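Local coordinates for surface glycan binding protein B (Bacteroides ovatus, PDB 6E57), which binds mixed-linkage beta-glucan at the bacterial cell surface, probably helping a human gut symbiont capture this cereal polysaccharide for uptake, at residues 360-366 / 406-412; 353-357 / 379-384. All blocks are in the same frame, centred on the assembly; numbering follows the deposited sequence.

Interaction 1 (360-366 / 406-412); sequences AEYHKMQ and LCVGHGY. With EDO (1,2-ethanediol), chain I.
K364, M365 and Q366 pair with H410, G409 and V408 as an antiparallel beta ladder in the C-terminal, glycan-binding domain, in the sheet of strands 379-380, 364-369 and 405-409. The segment axes, strands 364-366 and 406-409, lie 4.6 Å apart with N-to-C directions 152° from each other. K364/H410 and Q366/V408 are hydrogen-bonded pairs, each with two backbone N-H···O bonds; M365/G409 between them is a non-hydrogen-bonded pair. The CA atoms of M365 and G409 lie 4.3 Å apart, as expected for such a pair, and G409 has a positive phi.

The chain turns a corner at H410 and G411, and past the K364/H410 rung the link is made by a side chain: H363 ND1 donates to G411 O at 2.8 Å, the acceptor lying close to the imidazole plane. On the face bearing K364 and Q366, H410 swings out with CG anti to its backbone N (chi1 176°), placing CD2 over one face of the Y362 ring, 3.5 Å from CZ; the two ring planes are inclined by 33°. The H410 edge carries a weak bond from NE2 to E361 OE1 at 3.2 Å, while ND1 is held by S321 OG. Y362 OH is hydrogen-bonded to W322 NE1, in the glycan pocket, which places this aromatic pair beside the binding site.

On the other face, M365 CB sits over the Y412 ring, 3.8 Å from its centroid, and M365 SD lies farther above the same ring in a Met-aromatic contact. V408 O receives two donors from opposite faces of its carbonyl plane: Q366 N, and Y412 OH at 2.9 Å from above that plane.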
ATOM      1  N   ALA A 360      23.671   3.872  29.367  1.00 39.32           N
ATOM      2  CA  ALA A 360      24.474   2.977  28.537  1.00 41.78           C
ATOM      3  C   ALA A 360      24.968   3.708  27.281  1.00 41.64           C
ATOM      4  O   ALA A 360      24.246   4.482  26.659  1.00 41.75           O
ATOM      5  CB  ALA A 360      23.684   1.745  28.175  1.00 41.20           C
ATOM      6  N   GLU A 361      26.213   3.396  26.916  1.00 46.53           N
ATOM      7  CA  GLU A 361      26.972   4.042  25.847  1.00 47.97           C
ATOM      8  C   GLU A 361      26.338   3.739  24.471  1.00 44.98           C
ATOM      9  O   GLU A 361      26.333   4.599  23.599  1.00 44.75           O
ATOM     10  CB  GLU A 361      28.447   3.628  25.977  1.00 54.80           C
ATOM     11  CG  GLU A 361      28.690   2.121  26.166  1.00 57.83           C
ATOM     12  CD  GLU A 361      28.834   1.562  27.582  1.00 52.97           C
ATOM     13  OE1 GLU A 361      27.848   1.587  28.349  1.00 53.13           O
ATOM     14  OE2 GLU A 361      29.924   1.059  27.906  1.00 56.22           O
ATOM     15  N   TYR A 362      25.792   2.526  24.289  1.00 43.29           N
ATOM     16  CA  TYR A 362      25.086   2.102  23.053  1.00 41.41           C
ATOM     17  C   TYR A 362      24.081   0.984  23.381  1.00 38.45           C
ATOM     18  O   TYR A 362      24.086   0.446  24.486  1.00 38.20           O
ATOM     19  CB  TYR A 362      26.081   1.614  21.994  1.00 41.55           C
ATOM     20  CG  TYR A 362      26.790   0.336  22.366  1.00 41.64           C
ATOM     21  CD1 TYR A 362      27.946   0.365  23.130  1.00 42.80           C
ATOM     22  CD2 TYR A 362      26.294  -0.903  21.985  1.00 41.00           C
ATOM     23  CE1 TYR A 362      28.602  -0.799  23.496  1.00 42.33           C
ATOM     24  CE2 TYR A 362      26.937  -2.078  22.343  1.00 41.40           C
ATOM     25  CZ  TYR A 362      28.096  -2.024  23.102  1.00 41.81           C
ATOM     26  OH  TYR A 362      28.745  -3.164  23.472  1.00 42.90           O
ATOM     27  N   HIS A 363      23.237   0.623  22.405  1.00 36.52           N
ATOM     28  CA  HIS A 363      22.196  -0.390  22.610  1.00 36.95           C
ATOM     29  C   HIS A 363      22.143  -1.356  21.417  1.00 37.87           C
ATOM     30  O   HIS A 363      21.754  -0.962  20.309  1.00 38.40           O
ATOM     31  CB  HIS A 363      20.836   0.278  22.856  1.00 36.68           C
ATOM     32  CG  HIS A 363      20.928   1.570  23.592  1.00 36.81           C
ATOM     33  ND1 HIS A 363      21.008   1.632  24.965  1.00 37.53           N
ATOM     34  CD2 HIS A 363      20.967   2.845  23.152  1.00 38.00           C
ATOM     35  CE1 HIS A 363      21.089   2.891  25.340  1.00 37.66           C
ATOM     36  NE2 HIS A 363      21.064   3.654  24.250  1.00 38.70           N
ATOM     37  N   LYS A 364      22.525  -2.616  21.668  1.00 36.85           N
ATOM     38  CA  LYS A 364      22.456  -3.699  20.691  1.00 36.92           C
ATOM     39  C   LYS A 364      21.829  -4.938  21.343  1.00 33.91           C
ATOM     40  O   LYS A 364      22.164  -5.271  22.479  1.00 32.03           O
ATOM     41  CB  LYS A 364      23.853  -4.042  20.170  1.00 38.75           C
ATOM     42  CG  LYS A 364      24.431  -3.064  19.159  1.00 43.84           C
ATOM     43  CD  LYS A 364      25.531  -3.666  18.308  1.00 49.65           C
ATOM     44  CE  LYS A 364      26.061  -2.718  17.252  1.00 57.39           C
ATOM     45  NZ  LYS A 364      26.803  -1.578  17.845  1.00 61.84           N
ATOM     46  N   MET A 365      20.936  -5.615  20.605  1.00 33.13           N
ATOM     47  CA  MET A 365      20.332  -6.880  21.038  1.00 33.80           C
ATOM     48  C   MET A 365      20.330  -7.884  19.879  1.00 31.70           C
ATOM     49  O   MET A 365      20.399  -7.504  18.709  1.00 33.15           O
ATOM     50  CB  MET A 365      18.895  -6.681  21.532  1.00 36.19           C
ATOM     51  CG  MET A 365      17.885  -6.448  20.419  1.00 40.35           C
ATOM     52  SD  MET A 365      16.187  -6.263  21.028  1.00 46.68           S
ATOM     53  CE  MET A 365      15.881  -7.901  21.689  1.00 46.52           C
ATOM     54  N   GLN A 366      20.244  -9.171  20.233  1.00 29.69           N
ATOM     55  CA  GLN A 366      20.057 -10.263  19.278  1.00 30.00           C
ATOM     56  C   GLN A 366      19.363 -11.430  19.992  1.00 30.46           C
ATOM     57  O   GLN A 366      19.703 -11.760  21.128  1.00 31.04           O
ATOM     58  CB  GLN A 366      21.397 -10.703  18.680  1.00 29.79           C
ATOM     59  CG  GLN A 366      21.256 -11.690  17.524  1.00 29.05           C
ATOM     60  CD  GLN A 366      22.573 -12.228  17.011  1.00 27.05           C
ATOM     61  OE1 GLN A 366      23.537 -12.382  17.755  1.00 25.85           O
ATOM     62  NE2 GLN A 366      22.614 -12.542  15.727  1.00 25.41           N
ATOM     63  N   LEU A 406      18.183 -17.447  24.252  1.00 27.91           N
ATOM     64  CA  LEU A 406      18.831 -16.314  24.912  1.00 27.32           C
ATOM     65  C   LEU A 406      18.454 -15.015  24.190  1.00 27.87           C
ATOM     66  O   LEU A 406      18.298 -14.994  22.974  1.00 26.79           O
ATOM     67  CB  LEU A 406      20.354 -16.495  24.887  1.00 25.95           C
ATOM     68  CG  LEU A 406      20.941 -17.601  25.761  1.00 24.91           C
ATOM     69  CD1 LEU A 406      22.453 -17.605  25.645  1.00 25.11           C
ATOM     70  CD2 LEU A 406      20.540 -17.445  27.214  1.00 24.38           C
ATOM     71  N   CYS A 407      18.314 -13.937  24.968  1.00 30.09           N
ATOM     72  CA  CYS A 407      18.470 -12.580  24.466  1.00 31.31           C
ATOM     73  C   CYS A 407      19.840 -12.060  24.917  1.00 30.45           C
ATOM     74  O   CYS A 407      20.172 -12.069  26.103  1.00 31.14           O
ATOM     75  CB  CYS A 407      17.351 -11.663  24.941  1.00 33.89           C
ATOM     76  SG  CYS A 407      15.770 -11.988  24.121  1.00 39.08           S
ATOM     77  N   VAL A 408      20.622 -11.618  23.934  1.00 30.44           N
ATOM     78  CA  VAL A 408      22.019 -11.289  24.078  1.00 29.97           C
ATOM     79  C   VAL A 408      22.198  -9.832  23.633  1.00 28.50           C
ATOM     80  O   VAL A 408      21.342  -9.300  22.929  1.00 26.18           O
ATOM     81  CB  VAL A 408      22.839 -12.296  23.247  1.00 30.27           C
ATOM     82  CG1 VAL A 408      24.095 -11.699  22.639  1.00 32.57           C
ATOM     83  CG2 VAL A 408      23.164 -13.541  24.055  1.00 29.94           C
ATOM     84  N   GLY A 409      23.285  -9.187  24.070  1.00 28.53           N
ATOM     85  CA  GLY A 409      23.602  -7.816  23.657  1.00 29.92           C
ATOM     86  C   GLY A 409      24.090  -6.958  24.812  1.00 31.38           C
ATOM     87  O   GLY A 409      24.690  -7.469  25.766  1.00 30.78           O
ATOM     88  N   HIS A 410      23.828  -5.645  24.717  1.00 32.87           N
ATOM     89  CA  HIS A 410      24.294  -4.659  25.693  1.00 33.12           C
ATOM     90  C   HIS A 410      23.339  -3.464  25.769  1.00 32.59           C
ATOM     91  O   HIS A 410      22.803  -3.026  24.765  1.00 33.27           O
ATOM     92  CB  HIS A 410      25.713  -4.195  25.341  1.00 33.97           C
ATOM     93  CG  HIS A 410      26.231  -3.121  26.235  1.00 34.95           C
ATOM     94  ND1 HIS A 410      26.772  -3.391  27.476  1.00 36.30           N
ATOM     95  CD2 HIS A 410      26.291  -1.782  26.078  1.00 35.71           C
ATOM     96  CE1 HIS A 410      27.142  -2.263  28.048  1.00 35.85           C
ATOM     97  NE2 HIS A 410      26.858  -1.261  27.210  1.00 36.93           N
ATOM     98  N   GLY A 411      23.149  -2.952  26.988  1.00 33.44           N
ATOM     99  CA  GLY A 411      22.568  -1.635  27.235  1.00 33.61           C
ATOM    100  C   GLY A 411      21.059  -1.596  27.057  1.00 33.22           C
ATOM    101  O   GLY A 411      20.509  -0.564  26.646  1.00 32.62           O
ATOM    102  N   TYR A 412      20.384  -2.705  27.380  1.00 31.08           N
ATOM    103  CA  TYR A 412      18.927  -2.764  27.315  1.00 31.42           C
ATOM    104  C   TYR A 412      18.393  -3.732  28.373  1.00 31.33           C
ATOM    105  O   TYR A 412      19.149  -4.491  28.980  1.00 32.20           O
ATOM    106  CB  TYR A 412      18.455  -3.167  25.918  1.00 30.87           C
ATOM    107  CG  TYR A 412      18.621  -4.629  25.583  1.00 32.14           C
ATOM    108  CD1 TYR A 412      19.813  -5.108  25.064  1.00 33.17           C
ATOM    109  CD2 TYR A 412      17.587  -5.533  25.774  1.00 31.98           C
ATOM    110  CE1 TYR A 412      19.977  -6.447  24.751  1.00 33.37           C
ATOM    111  CE2 TYR A 412      17.734  -6.876  25.463  1.00 32.42           C
ATOM    112  CZ  TYR A 412      18.934  -7.334  24.947  1.00 33.59           C
ATOM    113  OH  TYR A 412      19.099  -8.652  24.631  1.00 33.93           O
TER
HETATM  114  C1  EDO I 507      25.757 -13.925  13.818  1.00 65.00           C
HETATM  115  O1  EDO I 507      24.558 -13.528  13.136  1.00 62.92           O
HETATM  116  C2  EDO I 507      25.408 -14.808  15.017  1.00 61.09           C
HETATM  117  O2  EDO I 507      25.398 -16.195  14.641  1.00 55.15           O

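Interaction 2 (353-357 / 379-384); sequences VYSIE and MEFTEN
Y354 and F381 form an edge-to-face aromatic pair at the centre of this packing between strand 349-356 and segment 379-384, which begins on strand 379-380, within the C-terminal beta domain. The edge of Y354 is directed at the face of F381: the planes are 65° apart, the centroids 4.6 Å apart, and Y354 CE2 stands above the F381 ring toward its rim, 3.4 Å from CD2. M379 comes to meet Y354 from the opposite direction, its chain bent at the last torsion so that the methyl CE lies 3.7 Å from Y354 CZ. M365 touches Y354, M379 and F381, joining this cluster to strand 364-369.

I356 extends the apolar patch to the edge of F381. Its CG2 branch meets the ring there, 3.8 Å from CE2, while CD1 reaches the backbone carbonyl of T382.

The polar margin is formed by N384, whose CB packs against the carbonyl O of Y354. With CG anti to its own carbonyl carbon, the amide is carried over the backbone of S355, and the N384 side chain crosses that of I356 at about a right angle. N384 OD1 receives I356 N at 2.9 Å, a side-chain acceptor for a strand N-H, with an N-H···O angle of 162° and the donor tilted 31° from the amide carbonyl plane.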
ATOM      1  N   VAL A 353       9.563  -7.414  24.275  1.00 30.92           N
ATOM      2  CA  VAL A 353       9.457  -5.993  24.608  1.00 32.25           C
ATOM      3  C   VAL A 353      10.721  -5.595  25.377  1.00 31.13           C
ATOM      4  O   VAL A 353      10.997  -6.142  26.443  1.00 31.04           O
ATOM      5  CB  VAL A 353       8.186  -5.676  25.421  1.00 33.83           C
ATOM      6  CG1 VAL A 353       8.063  -4.187  25.725  1.00 33.52           C
ATOM      7  CG2 VAL A 353       6.929  -6.185  24.731  1.00 35.05           C
ATOM      8  N   TYR A 354      11.466  -4.630  24.827  1.00 30.50           N
ATOM      9  CA  TYR A 354      12.766  -4.224  25.352  1.00 30.68           C
ATOM     10  C   TYR A 354      12.743  -2.719  25.638  1.00 31.31           C
ATOM     11  O   TYR A 354      12.000  -1.980  25.006  1.00 33.87           O
ATOM     12  CB  TYR A 354      13.882  -4.590  24.369  1.00 30.64           C
ATOM     13  CG  TYR A 354      13.769  -3.924  23.020  1.00 31.32           C
ATOM     14  CD1 TYR A 354      13.024  -4.494  21.998  1.00 31.95           C
ATOM     15  CD2 TYR A 354      14.396  -2.715  22.764  1.00 32.42           C
ATOM     16  CE1 TYR A 354      12.900  -3.877  20.762  1.00 31.70           C
ATOM     17  CE2 TYR A 354      14.291  -2.091  21.531  1.00 32.04           C
ATOM     18  CZ  TYR A 354      13.538  -2.672  20.527  1.00 31.75           C
ATOM     19  OH  TYR A 354      13.434  -2.056  19.315  1.00 33.45           O
ATOM     20  N   SER A 355      13.559  -2.284  26.602  1.00 30.47           N
ATOM     21  CA  SER A 355      13.737  -0.870  26.892  1.00 31.12           C
ATOM     22  C   SER A 355      15.229  -0.567  27.053  1.00 31.15           C
ATOM     23  O   SER A 355      16.015  -1.438  27.409  1.00 30.04           O
ATOM     24  CB  SER A 355      12.940  -0.440  28.101  1.00 31.13           C
ATOM     25  OG  SER A 355      13.311  -1.180  29.253  1.00 30.97           O
ATOM     26  N   ILE A 356      15.599   0.684  26.766  1.00 31.72           N
ATOM     27  CA  ILE A 356      16.982   1.114  26.824  1.00 33.67           C
ATOM     28  C   ILE A 356      17.367   1.369  28.284  1.00 34.74           C
ATOM     29  O   ILE A 356      16.503   1.597  29.141  1.00 32.77           O
ATOM     30  CB  ILE A 356      17.223   2.359  25.945  1.00 34.62           C
ATOM     31  CG1 ILE A 356      16.441   3.584  26.427  1.00 35.40           C
ATOM     32  CG2 ILE A 356      16.929   2.051  24.485  1.00 35.01           C
ATOM     33  CD1 ILE A 356      16.928   4.887  25.841  1.00 36.07           C
ATOM     34  N   GLU A 357      18.676   1.293  28.544  1.00 36.64           N
ATOM     35  CA  GLU A 357      19.300   1.887  29.710  1.00 37.98           C
ATOM     36  C   GLU A 357      19.887   3.229  29.280  1.00 37.80           C
ATOM     37  O   GLU A 357      20.884   3.256  28.567  1.00 38.58           O
ATOM     38  CB  GLU A 357      20.382   0.963  30.271  1.00 37.92           C
ATOM     39  CG  GLU A 357      21.172   1.577  31.417  1.00 39.37           C
ATOM     40  CD  GLU A 357      20.322   2.293  32.453  1.00 40.91           C
ATOM     41  OE1 GLU A 357      19.505   1.619  33.109  1.00 38.54           O
ATOM     42  OE2 GLU A 357      20.465   3.528  32.582  1.00 41.77           O
ATOM     43  N   MET A 379      20.650  -6.286  16.194  1.00 34.66           N
ATOM     44  CA  MET A 379      19.992  -5.008  15.936  1.00 35.06           C
ATOM     45  C   MET A 379      20.552  -3.924  16.860  1.00 35.40           C
ATOM     46  O   MET A 379      20.653  -4.127  18.060  1.00 35.36           O
ATOM     47  CB  MET A 379      18.481  -5.087  16.156  1.00 36.53           C
ATOM     48  CG  MET A 379      17.801  -3.735  16.012  1.00 39.46           C
ATOM     49  SD  MET A 379      16.042  -3.777  16.390  1.00 45.65           S
ATOM     50  CE  MET A 379      16.079  -3.941  18.174  1.00 43.63           C
ATOM     51  N   GLU A 380      20.866  -2.767  16.267  1.00 35.30           N
ATOM     52  CA  GLU A 380      21.252  -1.549  16.972  1.00 38.26           C
ATOM     53  C   GLU A 380      20.030  -0.626  17.044  1.00 36.95           C
ATOM     54  O   GLU A 380      19.297  -0.490  16.063  1.00 36.14           O
ATOM     55  CB  GLU A 380      22.421  -0.880  16.244  1.00 41.18           C
ATOM     56  CG  GLU A 380      23.141   0.169  17.072  1.00 46.63           C
ATOM     57  CD  GLU A 380      24.463   0.650  16.492  1.00 52.12           C
ATOM     58  OE1 GLU A 380      24.751   0.331  15.313  1.00 55.21           O
ATOM     59  OE2 GLU A 380      25.209   1.341  17.225  1.00 59.63           O
ATOM     60  N   PHE A 381      19.811  -0.001  18.208  1.00 35.79           N
ATOM     61  CA  PHE A 381      18.643   0.856  18.425  1.00 36.02           C
ATOM     62  C   PHE A 381      18.980   1.972  19.418  1.00 36.52           C
ATOM     63  O   PHE A 381      20.029   1.934  20.066  1.00 37.45           O
ATOM     64  CB  PHE A 381      17.454   0.017  18.901  1.00 34.03           C
ATOM     65  CG  PHE A 381      17.708  -0.805  20.139  1.00 33.60           C
ATOM     66  CD1 PHE A 381      18.383  -2.012  20.061  1.00 32.73           C
ATOM     67  CD2 PHE A 381      17.261  -0.379  21.381  1.00 32.93           C
ATOM     68  CE1 PHE A 381      18.607  -2.775  21.197  1.00 32.32           C
ATOM     69  CE2 PHE A 381      17.485  -1.143  22.517  1.00 31.92           C
ATOM     70  CZ  PHE A 381      18.156  -2.340  22.421  1.00 31.75           C
ATOM     71  N   THR A 382      18.091   2.974  19.498  1.00 36.89           N
ATOM     72  CA  THR A 382      18.230   4.099  20.440  1.00 37.96           C
ATOM     73  C   THR A 382      16.989   4.253  21.332  1.00 39.53           C
ATOM     74  O   THR A 382      17.078   4.901  22.374  1.00 40.67           O
ATOM     75  CB  THR A 382      18.506   5.425  19.716  1.00 38.51           C
ATOM     76  OG1 THR A 382      17.441   5.675  18.799  1.00 40.15           O
ATOM     77  CG2 THR A 382      19.830   5.442  18.983  1.00 37.39           C
ATOM     78  N   GLU A 383      15.846   3.678  20.927  1.00 38.46           N
ATOM     79  CA  GLU A 383      14.570   3.850  21.632  1.00 39.29           C
ATOM     80  C   GLU A 383      14.027   2.481  22.054  1.00 37.24           C
ATOM     81  O   GLU A 383      14.437   1.453  21.514  1.00 35.95           O
ATOM     82  CB  GLU A 383      13.532   4.543  20.746  1.00 41.51           C
ATOM     83  CG  GLU A 383      14.031   5.800  20.046  1.00 47.43           C
ATOM     84  CD  GLU A 383      14.160   7.040  20.915  1.00 52.77           C
ATOM     85  OE1 GLU A 383      14.274   8.150  20.340  1.00 59.30           O
ATOM     86  OE2 GLU A 383      14.150   6.901  22.161  1.00 56.22           O
ATOM     87  N   ASN A 384      13.090   2.503  23.013  1.00 35.92           N
ATOM     88  CA  ASN A 384      12.322   1.333  23.432  1.00 35.05           C
ATOM     89  C   ASN A 384      11.508   0.809  22.248  1.00 35.05           C
ATOM     90  O   ASN A 384      11.150   1.577  21.358  1.00 35.75           O
ATOM     91  CB  ASN A 384      11.338   1.652  24.559  1.00 34.62           C
ATOM     92  CG  ASN A 384      12.002   2.154  25.820  1.00 35.70           C
ATOM     93  OD1 ASN A 384      13.224   2.118  25.943  1.00 36.89           O
ATOM     94  ND2 ASN A 384      11.202   2.632  26.756  1.00 34.73           N
TER

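Interactions 1 and 2 lie about 8 Å apart, centre to centre, and are joined through strand 364-369, which pairs with 405-409 on one side and 379-380 on the other. Probable backbone bonds from M379 N to M365 O and from F381 N to H363 O continue the sheet between them. Interaction 1 is mainly a backbone ladder, with half of its touching residues buried (7 of 14, against 2 of 8 in interaction 2) and the Y362/H410 pair near the bound glycan. Interaction 2 has one hydrogen bond and relies on apolar side chains, with exposed residues in its loop (T382, E383 and N384); the side chain of F381 is about 13 Å from a bound glucose. M365 and Y412 pack against Y354, making the two apolar sides continuous.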